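Local structure of cytosol aminopeptidase (Staphylococcus aureus subsp. aureus, 3KZW) at residues E367-L372 with A466-H471; T392-A397 with H480-G485; D403-A408 with M430-P435. The protein probably cleaves amino acids one at a time from the N-terminus of peptides, as a metal-dependent leucyl aminopeptidase of the cytosol. All coordinates share one frame; numbering follows the deposited sequence.

Contact 1. Residues E367-L372 with A466-H471; sequences EGRLVL and ASFVTH. With NA (sodium ion), chain R.
Arg369 and Val469 mark the closest backbone approach, 5.7 Å from CA to CA, between helices 368-372 and 466-470, whose axes run nearly parallel, 15° apart and 9.0 Å from each other. Phe468 and Val469 carry the second helix's share of the contact. In Phe468, CG is anti to the backbone N (chi1 -170°), which sends the ring out toward the first turn of the other helix. There it lies across the aliphatic start of Arg369, with Phe468 CD1 3.7 Å from Arg369 CB, and the two side chains meet at about a right angle. One edge of the ring is turned to a backbone carbonyl, Phe468 CE1 being 3.5 Å from Arg369 O, close to the ring plane; aromatic C-H groups, slightly positive, suit such an oxygen. At the far end of the ring, Leu370 CD2 packs 4.1 Å from Phe468 CZ. Next to this aromatic patch, Val469 CG2 fits between Arg369 CB and Leu372 CD1, 3.9 Å from the latter; being branched, valine offers two methyls, CG1 and CG2, to Leu372.

Of its side chain, Arg369 offers CB and CG. The chain bends at chi3 and carries the guanidinium away, toward a weak hydrogen bond with Asn454 O. Beyond the interface, Thr470 OG1 returns to Ala466 O at 2.7 Å, while Thr470 O binds a sodium ion at 2.5 Å, a site that Gly474 O and two waters share. No hydrogen bond joins the two helices. They meet mainly through carbon surfaces, with one carbonyl at a ring edge, so their fit depends on shape. The packing lies at the start of helix 368-380, just after Glu367, which sits among the carboxylates of Asp288, Asp306 and Asp365, a cluster consistent with the metal centre of this family.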
ATOM      1  N   GLU A 367     -20.588  -8.814  -6.765  1.00  2.71           N
ATOM      2  CA  GLU A 367     -21.369  -9.984  -7.173  1.00  2.71           C
ATOM      3  C   GLU A 367     -22.807  -9.948  -6.646  1.00  2.76           C
ATOM      4  O   GLU A 367     -23.713 -10.521  -7.258  1.00  2.78           O
ATOM      5  CB  GLU A 367     -20.659 -11.283  -6.748  1.00  2.67           C
ATOM      6  CG  GLU A 367     -20.894 -11.755  -5.300  1.00  2.65           C
ATOM      7  CD  GLU A 367     -20.296 -10.837  -4.229  1.00  2.88           C
ATOM      8  OE1 GLU A 367     -19.242 -10.207  -4.466  1.00  2.74           O
ATOM      9  OE2 GLU A 367     -20.880 -10.765  -3.126  1.00  3.06           O
ATOM     10  N   GLY A 368     -23.004  -9.266  -5.519  1.00  2.73           N
ATOM     11  CA  GLY A 368     -24.295  -9.227  -4.844  1.00  2.67           C
ATOM     12  C   GLY A 368     -25.385  -8.599  -5.684  1.00  2.67           C
ATOM     13  O   GLY A 368     -26.469  -9.164  -5.826  1.00  2.71           O
ATOM     14  N   ARG A 369     -25.093  -7.430  -6.246  1.00  2.64           N
ATOM     15  CA  ARG A 369     -26.048  -6.711  -7.088  1.00  2.62           C
ATOM     16  C   ARG A 369     -26.437  -7.505  -8.340  1.00  2.67           C
ATOM     17  O   ARG A 369     -27.532  -7.332  -8.877  1.00  2.69           O
ATOM     18  CB  ARG A 369     -25.507  -5.324  -7.464  1.00  2.61           C
ATOM     19  CG  ARG A 369     -24.231  -5.333  -8.301  1.00  2.62           C
ATOM     20  CD  ARG A 369     -23.520  -3.993  -8.251  1.00  2.60           C
ATOM     21  NE  ARG A 369     -22.780  -3.808  -7.003  1.00  2.59           N
ATOM     22  CZ  ARG A 369     -22.013  -2.757  -6.726  1.00  2.61           C
ATOM     23  NH1 ARG A 369     -21.869  -1.773  -7.605  1.00  2.64           N
ATOM     24  NH2 ARG A 369     -21.384  -2.687  -5.562  1.00  2.54           N
ATOM     25  N   LEU A 370     -25.537  -8.378  -8.789  1.00  2.72           N
ATOM     26  CA  LEU A 370     -25.784  -9.216  -9.961  1.00  2.68           C
ATOM     27  C   LEU A 370     -26.818 -10.301  -9.678  1.00  2.69           C
ATOM     28  O   LEU A 370     -27.768 -10.462 -10.444  1.00  2.74           O
ATOM     29  CB  LEU A 370     -24.482  -9.838 -10.478  1.00  2.67           C
ATOM     30  CG  LEU A 370     -23.416  -8.896 -11.051  1.00  2.68           C
ATOM     31  CD1 LEU A 370     -22.105  -9.637 -11.242  1.00  2.62           C
ATOM     32  CD2 LEU A 370     -23.865  -8.249 -12.361  1.00  2.56           C
ATOM     33  N   VAL A 371     -26.641 -11.031  -8.578  1.00  2.63           N
ATOM     34  CA  VAL A 371     -27.580 -12.095  -8.218  1.00  2.63           C
ATOM     35  C   VAL A 371     -28.934 -11.540  -7.771  1.00  2.68           C
ATOM     36  O   VAL A 371     -29.969 -12.167  -8.002  1.00  2.73           O
ATOM     37  CB  VAL A 371     -27.004 -13.091  -7.167  1.00  2.65           C
ATOM     38  CG1 VAL A 371     -25.725 -13.737  -7.685  1.00  2.61           C
ATOM     39  CG2 VAL A 371     -26.772 -12.426  -5.812  1.00  2.64           C
ATOM     40  N   LEU A 372     -28.919 -10.362  -7.147  1.00  2.68           N
ATOM     41  CA  LEU A 372     -30.145  -9.685  -6.733  1.00  2.65           C
ATOM     42  C   LEU A 372     -30.946  -9.232  -7.944  1.00  2.70           C
ATOM     43  O   LEU A 372     -32.173  -9.310  -7.941  1.00  2.78           O
ATOM     44  CB  LEU A 372     -29.835  -8.485  -5.834  1.00  2.64           C
ATOM     45  CG  LEU A 372     -29.427  -8.747  -4.381  1.00  2.65           C
ATOM     46  CD1 LEU A 372     -28.796  -7.502  -3.784  1.00  2.64           C
ATOM     47  CD2 LEU A 372     -30.608  -9.216  -3.532  1.00  2.61           C
ATOM     48  N   ALA A 466     -27.462   0.349  -5.167  1.00  2.66           N
ATOM     49  CA  ALA A 466     -28.902   0.428  -4.948  1.00  2.69           C
ATOM     50  C   ALA A 466     -29.642   0.727  -6.251  1.00  2.68           C
ATOM     51  O   ALA A 466     -30.674   0.121  -6.541  1.00  2.63           O
ATOM     52  CB  ALA A 466     -29.216   1.483  -3.904  1.00  2.67           C
ATOM     53  N   SER A 467     -29.094   1.660  -7.026  1.00  2.69           N
ATOM     54  CA  SER A 467     -29.640   2.019  -8.332  1.00  2.65           C
ATOM     55  C   SER A 467     -29.639   0.823  -9.277  1.00  2.66           C
ATOM     56  O   SER A 467     -30.587   0.622 -10.035  1.00  2.72           O
ATOM     57  CB  SER A 467     -28.836   3.165  -8.946  1.00  2.63           C
ATOM     58  OG  SER A 467     -29.360   3.542 -10.207  1.00  2.74           O
ATOM     59  N   PHE A 468     -28.572   0.030  -9.218  1.00  2.65           N
ATOM     60  CA  PHE A 468     -28.438  -1.160 -10.052  1.00  2.63           C
ATOM     61  C   PHE A 468     -29.501  -2.206  -9.719  1.00  2.64           C
ATOM     62  O   PHE A 468     -30.152  -2.738 -10.618  1.00  2.66           O
ATOM     63  CB  PHE A 468     -27.036  -1.757  -9.917  1.00  2.55           C
ATOM     64  CG  PHE A 468     -26.738  -2.845 -10.910  1.00  2.54           C
ATOM     65  CD1 PHE A 468     -27.049  -4.171 -10.627  1.00  2.60           C
ATOM     66  CD2 PHE A 468     -26.137  -2.547 -12.127  1.00  2.60           C
ATOM     67  CE1 PHE A 468     -26.772  -5.185 -11.543  1.00  2.59           C
ATOM     68  CE2 PHE A 468     -25.854  -3.551 -13.049  1.00  2.58           C
ATOM     69  CZ  PHE A 468     -26.173  -4.873 -12.756  1.00  2.57           C
ATOM     70  N   VAL A 469     -29.672  -2.486  -8.429  1.00  2.67           N
ATOM     71  CA  VAL A 469     -30.645  -3.474  -7.961  1.00  2.65           C
ATOM     72  C   VAL A 469     -32.091  -3.031  -8.223  1.00  2.68           C
ATOM     73  O   VAL A 469     -32.889  -3.811  -8.747  1.00  2.70           O
ATOM     74  CB  VAL A 469     -30.429  -3.814  -6.463  1.00  2.66           C
ATOM     75  CG1 VAL A 469     -31.525  -4.734  -5.940  1.00  2.67           C
ATOM     76  CG2 VAL A 469     -29.065  -4.454  -6.260  1.00  2.62           C
ATOM     77  N   THR A 470     -32.411  -1.779  -7.886  1.00  2.68           N
ATOM     78  CA  THR A 470     -33.785  -1.268  -7.999  1.00  2.68           C
ATOM     79  C   THR A 470     -34.229  -1.030  -9.439  1.00  2.70           C
ATOM     80  O   THR A 470     -35.414  -0.799  -9.697  1.00  2.82           O
ATOM     81  CB  THR A 470     -33.998   0.023  -7.181  1.00  2.66           C
ATOM     82  OG1 THR A 470     -33.013   0.994  -7.552  1.00  2.76           O
ATOM     83  CG2 THR A 470     -33.899  -0.264  -5.685  1.00  2.67           C
ATOM     84  N   HIS A 471     -33.277  -1.079 -10.369  1.00  2.70           N
ATOM     85  CA  HIS A 471     -33.561  -0.943 -11.797  1.00  2.64           C
ATOM     86  C   HIS A 471     -34.435  -2.087 -12.301  1.00  2.64           C
ATOM     87  O   HIS A 471     -35.285  -1.890 -13.163  1.00  2.74           O
ATOM     88  CB  HIS A 471     -32.252  -0.894 -12.590  1.00  2.66           C
ATOM     89  CG  HIS A 471     -32.432  -0.955 -14.079  1.00  2.70           C
ATOM     90  ND1 HIS A 471     -32.749   0.152 -14.839  1.00  2.64           N
ATOM     91  CD2 HIS A 471     -32.322  -1.988 -14.948  1.00  2.64           C
ATOM     92  CE1 HIS A 471     -32.834  -0.199 -16.110  1.00  2.62           C
ATOM     93  NE2 HIS A 471     -32.580  -1.492 -16.203  1.00  2.57           N
TER
HETATM   94 NA    NA R 497     -37.209   0.816 -10.120  1.00 29.39          NA
HETATM   95  O   HOH W   1     -36.298   1.640 -12.171  1.00  9.13           O
HETATM   96  O   HOH W   2     -38.914   0.257  -8.678  1.00  2.00           O

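Contact 2. Residues T392-A397 with H480-G485; sequences TLTGAA and HFDIAG. With NA (sodium ion), chain S.
Asp482 turns its carboxylate across the contact, and Leu393, Thr394 and Ala397 gather round it. With CG anti to the backbone N (chi1 -159°), the acid reaches from the end of strand 480-482 over the turn that precedes helix 395-397. Leu393 N approaches OD1 of Asp482 at 3.1 Å from above the carboxylate plane, whereas Thr394 OG1 takes the syn lone pair of Asp482 OD2 at 2.9 Å, its side chain crossing the acid at about a right angle. Thr394 N adds weak bonds to both oxygens, and Ala484 N a weak one to OD1. The small methyl of Ala397 rests 3.5 Å from Asp482 OD2.

Nearer the strand, Leu393 CD1 meets His480 CE1 obliquely at 3.5 Å; ND1 of the imidazole hydrogen-bonds Asp389, which would limit its rotation. Closer to the sodium ion, the backbones of Thr392 and Ala484 lie side by side, CA to CA 3.8 Å, and the short Ala484 brings just a methyl near Thr394 O. Thr392 CG2 lies next to Ile483 O, while Thr392 OG1 bonds Asp306. Gly485 O goes on to bind a sodium ion together with Thr488 OG1.

Across this contact Asp482 is thus satisfied by backbone N-H groups and one hydroxyl, with no cation among them: neutral donors pin the turn, whose Thr392 O also accepts from Lys283, to the strand end.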
ATOM      1  N   THR A 392     -25.984  -7.953   2.268  1.00  2.69           N
ATOM      2  CA  THR A 392     -24.725  -7.398   2.738  1.00  2.71           C
ATOM      3  C   THR A 392     -23.920  -6.998   1.505  1.00  2.74           C
ATOM      4  O   THR A 392     -23.046  -7.740   1.058  1.00  2.82           O
ATOM      5  CB  THR A 392     -23.930  -8.424   3.581  1.00  2.72           C
ATOM      6  OG1 THR A 392     -23.811  -9.657   2.858  1.00  2.82           O
ATOM      7  CG2 THR A 392     -24.626  -8.694   4.908  1.00  2.71           C
ATOM      8  N   LEU A 393     -24.228  -5.826   0.951  1.00  2.74           N
ATOM      9  CA  LEU A 393     -23.674  -5.413  -0.343  1.00  2.71           C
ATOM     10  C   LEU A 393     -22.348  -4.669  -0.284  1.00  2.73           C
ATOM     11  O   LEU A 393     -21.324  -5.186  -0.720  1.00  2.81           O
ATOM     12  CB  LEU A 393     -24.681  -4.562  -1.132  1.00  2.66           C
ATOM     13  CG  LEU A 393     -25.724  -5.217  -2.036  1.00  2.76           C
ATOM     14  CD1 LEU A 393     -26.141  -4.225  -3.111  1.00  2.69           C
ATOM     15  CD2 LEU A 393     -25.219  -6.504  -2.675  1.00  2.67           C
ATOM     16  N   THR A 394     -22.380  -3.451   0.251  1.00  2.78           N
ATOM     17  CA  THR A 394     -21.319  -2.477   0.009  1.00  2.78           C
ATOM     18  C   THR A 394     -20.510  -2.129   1.252  1.00  2.77           C
ATOM     19  O   THR A 394     -21.061  -1.975   2.342  1.00  2.95           O
ATOM     20  CB  THR A 394     -21.904  -1.168  -0.574  1.00  2.72           C
ATOM     21  OG1 THR A 394     -23.025  -1.469  -1.411  1.00  3.08           O
ATOM     22  CG2 THR A 394     -20.872  -0.449  -1.406  1.00  2.94           C
ATOM     23  N   GLY A 395     -19.199  -1.996   1.074  1.00  2.67           N
ATOM     24  CA  GLY A 395     -18.336  -1.444   2.106  1.00  2.61           C
ATOM     25  C   GLY A 395     -18.610   0.036   2.315  1.00  2.64           C
ATOM     26  O   GLY A 395     -18.491   0.542   3.431  1.00  2.70           O
ATOM     27  N   ALA A 396     -18.994   0.725   1.239  1.00  2.64           N
ATOM     28  CA  ALA A 396     -19.278   2.164   1.278  1.00  2.67           C
ATOM     29  C   ALA A 396     -20.445   2.527   2.200  1.00  2.65           C
ATOM     30  O   ALA A 396     -20.458   3.609   2.783  1.00  2.66           O
ATOM     31  CB  ALA A 396     -19.518   2.703  -0.126  1.00  2.59           C
ATOM     32  N   ALA A 397     -21.412   1.621   2.327  1.00  2.68           N
ATOM     33  CA  ALA A 397     -22.534   1.807   3.251  1.00  2.62           C
ATOM     34  C   ALA A 397     -22.057   1.825   4.703  1.00  2.62           C
ATOM     35  O   ALA A 397     -22.580   2.582   5.522  1.00  2.61           O
ATOM     36  CB  ALA A 397     -23.583   0.726   3.043  1.00  2.61           C
ATOM     37  N   HIS A 480     -34.567  -1.263  -0.945  1.00  2.69           N
ATOM     38  CA  HIS A 480     -33.307  -1.991  -0.864  1.00  2.64           C
ATOM     39  C   HIS A 480     -32.638  -1.746   0.490  1.00  2.69           C
ATOM     40  O   HIS A 480     -32.423  -0.598   0.891  1.00  2.71           O
ATOM     41  CB  HIS A 480     -32.389  -1.579  -2.023  1.00  2.62           C
ATOM     42  CG  HIS A 480     -30.968  -2.016  -1.861  1.00  2.68           C
ATOM     43  ND1 HIS A 480     -30.595  -3.343  -1.829  1.00  2.82           N
ATOM     44  CD2 HIS A 480     -29.826  -1.301  -1.723  1.00  2.77           C
ATOM     45  CE1 HIS A 480     -29.286  -3.428  -1.671  1.00  2.82           C
ATOM     46  NE2 HIS A 480     -28.794  -2.202  -1.606  1.00  2.85           N
ATOM     47  N   PHE A 481     -32.320  -2.832   1.190  1.00  2.67           N
ATOM     48  CA  PHE A 481     -31.675  -2.753   2.499  1.00  2.67           C
ATOM     49  C   PHE A 481     -30.231  -3.253   2.452  1.00  2.71           C
ATOM     50  O   PHE A 481     -29.984  -4.458   2.319  1.00  2.75           O
ATOM     51  CB  PHE A 481     -32.459  -3.554   3.541  1.00  2.65           C
ATOM     52  CG  PHE A 481     -33.816  -2.993   3.855  1.00  2.63           C
ATOM     53  CD1 PHE A 481     -33.948  -1.855   4.644  1.00  2.63           C
ATOM     54  CD2 PHE A 481     -34.965  -3.618   3.387  1.00  2.60           C
ATOM     55  CE1 PHE A 481     -35.205  -1.338   4.947  1.00  2.65           C
ATOM     56  CE2 PHE A 481     -36.223  -3.116   3.690  1.00  2.64           C
ATOM     57  CZ  PHE A 481     -36.343  -1.972   4.473  1.00  2.64           C
ATOM     58  N   ASP A 482     -29.283  -2.323   2.561  1.00  2.70           N
ATOM     59  CA  ASP A 482     -27.868  -2.674   2.637  1.00  2.65           C
ATOM     60  C   ASP A 482     -27.489  -2.878   4.100  1.00  2.66           C
ATOM     61  O   ASP A 482     -27.324  -1.916   4.854  1.00  2.69           O
ATOM     62  CB  ASP A 482     -26.996  -1.594   1.988  1.00  2.62           C
ATOM     63  CG  ASP A 482     -25.617  -2.110   1.575  1.00  2.86           C
ATOM     64  OD1 ASP A 482     -25.140  -3.131   2.128  1.00  2.96           O
ATOM     65  OD2 ASP A 482     -24.997  -1.486   0.687  1.00  2.93           O
ATOM     66  N   ILE A 483     -27.368  -4.144   4.490  1.00  2.67           N
ATOM     67  CA  ILE A 483     -27.093  -4.514   5.875  1.00  2.65           C
ATOM     68  C   ILE A 483     -25.674  -5.068   6.048  1.00  2.69           C
ATOM     69  O   ILE A 483     -25.426  -5.909   6.910  1.00  2.71           O
ATOM     70  CB  ILE A 483     -28.152  -5.515   6.430  1.00  2.64           C
ATOM     71  CG1 ILE A 483     -28.231  -6.780   5.564  1.00  2.68           C
ATOM     72  CG2 ILE A 483     -29.513  -4.841   6.534  1.00  2.62           C
ATOM     73  CD1 ILE A 483     -28.900  -7.965   6.244  1.00  2.63           C
ATOM     74  N   ALA A 484     -24.744  -4.577   5.233  1.00  2.66           N
ATOM     75  CA  ALA A 484     -23.349  -5.011   5.295  1.00  2.67           C
ATOM     76  C   ALA A 484     -22.746  -4.818   6.686  1.00  2.69           C
ATOM     77  O   ALA A 484     -21.945  -5.636   7.148  1.00  2.79           O
ATOM     78  CB  ALA A 484     -22.521  -4.284   4.245  1.00  2.63           C
ATOM     79  N   GLY A 485     -23.145  -3.738   7.349  1.00  2.67           N
ATOM     80  CA  GLY A 485     -22.655  -3.417   8.679  1.00  2.67           C
ATOM     81  C   GLY A 485     -23.358  -4.159   9.803  1.00  2.68           C
ATOM     82  O   GLY A 485     -22.733  -4.978  10.481  1.00  2.77           O
TER
HETATM   83 NA    NA S 498     -20.199  -6.092  10.349  1.00 21.61          NA
HETATM   84  O   HOH W   3     -19.237  -6.401  12.501  1.00  2.00           O

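Contact 3. Residues D403-A408 with M430-P435; sequences DDKAAA and MVFELP
Ala406 and Val431 begin a parallel strand pairing within a beta-alpha-beta unit, in which strand 406-411 leads through helix 414-426 to the short strand 431-433. The strand axes are twisted 37° apart, and four hydrogen bonds run between the backbones in the parallel pattern. Ala406 N gives to Met430 O at 2.8 Å and Ala406 O takes from Phe432 N at 2.9 Å; then Ala408 N reaches Phe432 O at 2.8 Å, and Ala408 O receives Leu434 N at 2.9 Å. Ala406 and Ala408 each use N and O in this pairing, whereas Ala407 bonds Asp482 on the other neighbouring strand through its backbone.

The tight side of the sheet carries Ala406, Ala408 and Val431, with Glu433 further along it. Ala408 CB packs 3.7 Å from Val431 CG1, and helix 414-426 covers both with Leu417 and Leu421; methyl groups suit a close helix. On the opposite face Ala407 CB touches Leu434 CD1 at 3.8 Å.

Toward the start of the pairing the contact is looser, with longer and more flexible side chains. Met430 crosses Lys405 at a slant, its CB and SD near Lys405 CG, and its CE ends by the carboxylate of Asp404, while Phe432 leans its ring obliquely on Lys405 CD. This margin, where Asp404, Met430 and Phe432 are partly exposed, meets the second subunit: Pro435 of that subunit packs on Phe432, its Thr439 bonds Asp404 OD2, and its Glu440 pairs with Lys405 NZ, which also bonds Leu401 O of its own chain. A bend at chi4 (68°) turns Lys405 NZ back to its neighbour, where it meets Asp404 OD1 at 3.0 Å on the syn side, 22° out of the carboxylate plane.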
ATOM      1  N   ASP A 403     -20.773   0.869  11.363  1.00  2.72           N
ATOM      2  CA  ASP A 403     -20.985  -0.575  11.370  1.00  2.71           C
ATOM      3  C   ASP A 403     -22.313  -1.015  11.991  1.00  2.71           C
ATOM      4  O   ASP A 403     -22.758  -2.137  11.767  1.00  2.77           O
ATOM      5  CB  ASP A 403     -19.832  -1.266  12.098  1.00  2.75           C
ATOM      6  CG  ASP A 403     -19.708  -2.725  11.724  1.00  3.05           C
ATOM      7  OD1 ASP A 403     -19.182  -3.015  10.620  1.00  3.22           O
ATOM      8  OD2 ASP A 403     -20.147  -3.584  12.525  1.00  3.11           O
ATOM      9  N   ASP A 404     -22.943  -0.137  12.766  1.00  2.68           N
ATOM     10  CA  ASP A 404     -24.117  -0.515  13.557  1.00  2.66           C
ATOM     11  C   ASP A 404     -25.468  -0.051  12.990  1.00  2.67           C
ATOM     12  O   ASP A 404     -26.511  -0.269  13.610  1.00  2.66           O
ATOM     13  CB  ASP A 404     -23.951  -0.043  15.007  1.00  2.67           C
ATOM     14  CG  ASP A 404     -23.658   1.450  15.117  1.00  2.76           C
ATOM     15  OD1 ASP A 404     -23.443   2.118  14.082  1.00  2.73           O
ATOM     16  OD2 ASP A 404     -23.638   1.956  16.260  1.00  2.94           O
ATOM     17  N   LYS A 405     -25.442   0.586  11.821  1.00  2.65           N
ATOM     18  CA  LYS A 405     -26.655   1.112  11.191  1.00  2.60           C
ATOM     19  C   LYS A 405     -26.836   0.540   9.790  1.00  2.59           C
ATOM     20  O   LYS A 405     -25.858   0.287   9.088  1.00  2.64           O
ATOM     21  CB  LYS A 405     -26.607   2.641  11.120  1.00  2.60           C
ATOM     22  CG  LYS A 405     -26.314   3.329  12.438  1.00  2.58           C
ATOM     23  CD  LYS A 405     -26.141   4.824  12.251  1.00  2.54           C
ATOM     24  CE  LYS A 405     -25.351   5.432  13.397  1.00  2.59           C
ATOM     25  NZ  LYS A 405     -23.930   4.984  13.414  1.00  2.54           N
ATOM     26  N   ALA A 406     -28.088   0.341   9.387  1.00  2.57           N
ATOM     27  CA  ALA A 406     -28.406  -0.163   8.052  1.00  2.58           C
ATOM     28  C   ALA A 406     -28.763   0.970   7.093  1.00  2.64           C
ATOM     29  O   ALA A 406     -29.326   1.990   7.505  1.00  2.68           O
ATOM     30  CB  ALA A 406     -29.537  -1.166   8.120  1.00  2.57           C
ATOM     31  N   ALA A 407     -28.430   0.784   5.818  1.00  2.62           N
ATOM     32  CA  ALA A 407     -28.757   1.762   4.783  1.00  2.65           C
ATOM     33  C   ALA A 407     -29.987   1.321   4.009  1.00  2.66           C
ATOM     34  O   ALA A 407     -30.033   0.203   3.492  1.00  2.73           O
ATOM     35  CB  ALA A 407     -27.579   1.962   3.842  1.00  2.61           C
ATOM     36  N   ALA A 408     -30.983   2.202   3.939  1.00  2.62           N
ATOM     37  CA  ALA A 408     -32.219   1.920   3.217  1.00  2.61           C
ATOM     38  C   ALA A 408     -32.382   2.841   2.008  1.00  2.62           C
ATOM     39  O   ALA A 408     -32.098   4.038   2.084  1.00  2.57           O
ATOM     40  CB  ALA A 408     -33.412   2.036   4.145  1.00  2.59           C
ATOM     41  N   MET A 430     -31.325   0.432  14.102  1.00  2.65           N
ATOM     42  CA  MET A 430     -30.958   1.654  13.400  1.00  2.64           C
ATOM     43  C   MET A 430     -30.929   1.466  11.884  1.00  2.64           C
ATOM     44  O   MET A 430     -30.075   0.763  11.342  1.00  2.67           O
ATOM     45  CB  MET A 430     -29.627   2.197  13.920  1.00  2.61           C
ATOM     46  CG  MET A 430     -29.729   2.805  15.306  1.00  2.59           C
ATOM     47  SD  MET A 430     -28.206   3.600  15.834  1.00  3.02           S
ATOM     48  CE  MET A 430     -27.175   2.184  16.234  1.00  2.68           C
ATOM     49  N   VAL A 431     -31.893   2.092  11.212  1.00  2.67           N
ATOM     50  CA  VAL A 431     -31.992   2.072   9.754  1.00  2.64           C
ATOM     51  C   VAL A 431     -32.169   3.510   9.273  1.00  2.61           C
ATOM     52  O   VAL A 431     -33.005   4.243   9.797  1.00  2.60           O
ATOM     53  CB  VAL A 431     -33.185   1.208   9.262  1.00  2.66           C
ATOM     54  CG1 VAL A 431     -33.147   1.053   7.750  1.00  2.63           C
ATOM     55  CG2 VAL A 431     -33.183  -0.168   9.925  1.00  2.69           C
ATOM     56  N   PHE A 432     -31.372   3.915   8.289  1.00  2.63           N
ATOM     57  CA  PHE A 432     -31.447   5.277   7.762  1.00  2.62           C
ATOM     58  C   PHE A 432     -31.411   5.324   6.237  1.00  2.65           C
ATOM     59  O   PHE A 432     -30.813   4.461   5.590  1.00  2.69           O
ATOM     60  CB  PHE A 432     -30.356   6.160   8.374  1.00  2.58           C
ATOM     61  CG  PHE A 432     -30.533   6.397   9.846  1.00  2.62           C
ATOM     62  CD1 PHE A 432     -31.378   7.400  10.305  1.00  2.62           C
ATOM     63  CD2 PHE A 432     -29.871   5.603  10.776  1.00  2.68           C
ATOM     64  CE1 PHE A 432     -31.557   7.617  11.667  1.00  2.59           C
ATOM     65  CE2 PHE A 432     -30.040   5.812  12.144  1.00  2.60           C
ATOM     66  CZ  PHE A 432     -30.886   6.823  12.587  1.00  2.63           C
ATOM     67  N   GLU A 433     -32.065   6.336   5.673  1.00  2.66           N
ATOM     68  CA  GLU A 433     -32.203   6.455   4.227  1.00  2.63           C
ATOM     69  C   GLU A 433     -30.976   7.072   3.563  1.00  2.68           C
ATOM     70  O   GLU A 433     -30.385   8.026   4.075  1.00  2.68           O
ATOM     71  CB  GLU A 433     -33.458   7.259   3.865  1.00  2.60           C
ATOM     72  CG  GLU A 433     -33.832   7.192   2.379  1.00  2.67           C
ATOM     73  CD  GLU A 433     -34.981   8.115   1.986  1.00  2.78           C
ATOM     74  OE1 GLU A 433     -35.567   8.778   2.875  1.00  2.80           O
ATOM     75  OE2 GLU A 433     -35.294   8.174   0.774  1.00  2.56           O
ATOM     76  N   LEU A 434     -30.600   6.498   2.425  1.00  2.69           N
ATOM     77  CA  LEU A 434     -29.663   7.116   1.495  1.00  2.62           C
ATOM     78  C   LEU A 434     -30.365   7.261   0.141  1.00  2.62           C
ATOM     79  O   LEU A 434     -31.247   6.463  -0.183  1.00  2.63           O
ATOM     80  CB  LEU A 434     -28.391   6.275   1.371  1.00  2.64           C
ATOM     81  CG  LEU A 434     -27.489   6.122   2.600  1.00  2.57           C
ATOM     82  CD1 LEU A 434     -26.330   5.201   2.284  1.00  2.55           C
ATOM     83  CD2 LEU A 434     -26.975   7.465   3.085  1.00  2.55           C
ATOM     84  N   PRO A 435     -29.985   8.278  -0.654  1.00  2.62           N
ATOM     85  CA  PRO A 435     -30.752   8.586  -1.862  1.00  2.60           C
ATOM     86  C   PRO A 435     -30.338   7.818  -3.121  1.00  2.62           C
ATOM     87  O   PRO A 435     -29.208   7.337  -3.216  1.00  2.67           O
ATOM     88  CB  PRO A 435     -30.482  10.076  -2.060  1.00  2.57           C
ATOM     89  CG  PRO A 435     -29.118  10.283  -1.510  1.00  2.59           C
ATOM     90  CD  PRO A 435     -28.889   9.243  -0.441  1.00  2.59           C
TER

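In the fold
All three contacts belong to the catalytic domain, and contacts 2 and 3 share one sheet: strand 478-482 lies beside strand 406-411, with Asp482 N 2.8 Å from Ala407 O in a probable hydrogen bond. Contact 1 lies among the helices beside that sheet and meets contact 2 through Leu393, whose CD2 touches Gly368 and Leu372, and through Ala466 against His480. Chemistry follows place. Contact 1, fully buried, is carbon packing between helices; contact 2, largely interior, centres on one carboxylate held by a turn; contact 3 rests on backbone bonds and adds apolar packing and a salt bridge where it faces the second subunit. Contacts 1 and 3, about 17 Å apart between centres, do not touch.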